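Local coordinates for protein alcohol oxidase (Myceliophthora thermophila, PDB 6F74) that binds FAD as a VAO-type flavoprotein and probably uses it to oxidise its substrate with molecular oxygen, at residues Q264-L267 / R271-T274. Sequence-based numbering, arbitrary orientation.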
loop_
_atom_site.group_PDB
_atom_site.type_symbol
_atom_site.label_atom_id
_atom_site.label_comp_id
_atom_site.label_asym_id
_atom_site.label_seq_id
_atom_site.Cartn_x
_atom_site.Cartn_y
_atom_site.Cartn_z
ATOM N N GLN A 264 -5.125 16.895 -11.287
ATOM C CA GLN A 264 -5.337 18.216 -10.739
ATOM C C GLN A 264 -4.857 18.125 -9.300
ATOM O O GLN A 264 -5.178 17.169 -8.597
ATOM C CB GLN A 264 -6.809 18.597 -10.776
ATOM C CG GLN A 264 -7.419 18.788 -12.171
ATOM C CD GLN A 264 -6.790 19.925 -12.913
ATOM O OE1 GLN A 264 -6.720 21.041 -12.420
ATOM N NE2 GLN A 264 -6.322 19.655 -14.112
ATOM N N ILE A 265 -4.054 19.116 -8.903
ATOM C CA ILE A 265 -3.387 19.128 -7.624
ATOM C C ILE A 265 -3.433 20.528 -7.039
ATOM O O ILE A 265 -3.094 21.497 -7.737
ATOM C CB ILE A 265 -1.910 18.706 -7.750
ATOM C CG1 ILE A 265 -1.803 17.299 -8.358
ATOM C CG2 ILE A 265 -1.250 18.703 -6.380
ATOM C CD1 ILE A 265 -0.392 16.827 -8.632
ATOM N N MET A 266 -3.840 20.619 -5.772
ATOM C CA MET A 266 -3.783 21.862 -5.007
ATOM C C MET A 266 -2.441 21.914 -4.275
ATOM O O MET A 266 -2.118 21.051 -3.445
ATOM C CB MET A 266 -4.949 21.961 -4.028
ATOM C CG MET A 266 -4.947 23.244 -3.188
ATOM S SD MET A 266 -6.378 23.467 -2.067
ATOM C CE MET A 266 -7.729 23.148 -3.183
ATOM N N LEU A 267 -1.655 22.930 -4.601
ATOM C CA LEU A 267 -0.329 23.074 -4.018
ATOM C C LEU A 267 -0.447 23.652 -2.618
ATOM O O LEU A 267 -1.518 24.138 -2.243
ATOM C CB LEU A 267 0.556 23.962 -4.909
ATOM C CG LEU A 267 0.712 23.567 -6.383
ATOM C CD1 LEU A 267 1.602 24.554 -7.122
ATOM C CD2 LEU A 267 1.268 22.167 -6.530
ATOM N N ARG A 271 -2.866 27.212 -4.884
ATOM C CA ARG A 271 -3.147 27.117 -6.328
ATOM C C ARG A 271 -3.497 25.705 -6.753
ATOM O O ARG A 271 -2.885 24.720 -6.304
ATOM C CB ARG A 271 -1.958 27.598 -7.177
ATOM C CG ARG A 271 -1.645 29.080 -7.023
ATOM C CD ARG A 271 -0.500 29.473 -7.953
ATOM N NE ARG A 271 0.762 28.814 -7.575
ATOM C CZ ARG A 271 1.639 28.264 -8.429
ATOM N NH1 ARG A 271 1.382 28.161 -9.749
ATOM N NH2 ARG A 271 2.750 27.709 -7.945
ATOM N N ILE A 272 -4.502 25.610 -7.607
ATOM C CA ILE A 272 -4.890 24.365 -8.239
ATOM C C ILE A 272 -4.241 24.325 -9.608
ATOM O O ILE A 272 -4.528 25.184 -10.418
ATOM C CB ILE A 272 -6.419 24.220 -8.353
ATOM C CG1 ILE A 272 -7.000 24.187 -6.928
ATOM C CG2 ILE A 272 -6.768 22.949 -9.110
ATOM C CD1 ILE A 272 -8.486 23.883 -6.840
ATOM N N VAL A 273 -3.377 23.321 -9.848
ATOM C CA VAL A 273 -2.624 23.211 -11.102
ATOM C C VAL A 273 -2.863 21.869 -11.794
ATOM O O VAL A 273 -3.166 20.858 -11.134
ATOM C CB VAL A 273 -1.107 23.404 -10.924
ATOM C CG1 VAL A 273 -0.787 24.790 -10.373
ATOM C CG2 VAL A 273 -0.493 22.316 -10.052
ATOM N N THR A 274 -2.674 21.867 -13.113
ATOM C CA THR A 274 -2.618 20.633 -13.883
ATOM C C THR A 274 -1.192 20.108 -13.863
ATOM O O THR A 274 -0.227 20.883 -13.998
ATOM C CB THR A 274 -3.092 20.873 -15.339
ATOM O OG1 THR A 274 -4.470 21.264 -15.288
ATOM C CG2 THR A 274 -2.989 19.628 -16.187
HETATM O O HOH W 1 -6.632 23.236 -13.903
#
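I265 and V273 form the middle of three bridged pairs in this beta hairpin, an antiparallel hydrogen-bonded one: V273 N gives a nearly straight bond to I265 O (2.8 Å), and I265 N returns one to V273 O (3.0 Å). Toward the turn, L267 N donates to R271 O at 2.8 Å. M266 and I272 form the non-hydrogen-bonded pair between these bonds, where the strands come close enough for CA-H...O contacts such as M266 CA to R271 O (3.3 Å); Q264 and T274 form the next, beyond I265 and V273.

Q264 makes the polar side-chain contact. Its chain folds back at chi2 (-64°), carrying the amide across to the neighbouring strand, where NE2 donates to T274 OG1 at 2.7 Å, the hydroxyl lying 17° out of the amide plane. One water donates to Q264 OE1 and also bonds T274 OG1; both ends of the amide are engaged, which supports its orientation. With an alanine in place of Q264, the T274 hydroxyl would probably lose its amide donor and the water its OE1 acceptor.

On the face that also carries Q264 and T274, M266 CG lies anti to the backbone N (chi1 180°), and a terminal bend sets CE against I272 CD1 (3.8 Å). On the other face, L267 reaches across V273 at about a right angle, CD2 meeting CG2 at 3.9 Å, while its CD1 sits over one face of the R271 guanidinium, whose NE is salt-bridged to D269 in the turn.

Strand 260-266 also pairs with strand 296-306, extending the FAD-binding domain's antiparallel sheet. I265 comes to about 4 Å, side chain to side chain, from the FAD-binding residue V297. Helix 281-287 packs L283 against I265, L267 and V273, whereas helix 135-147 meets M266 and I272 on the opposite face.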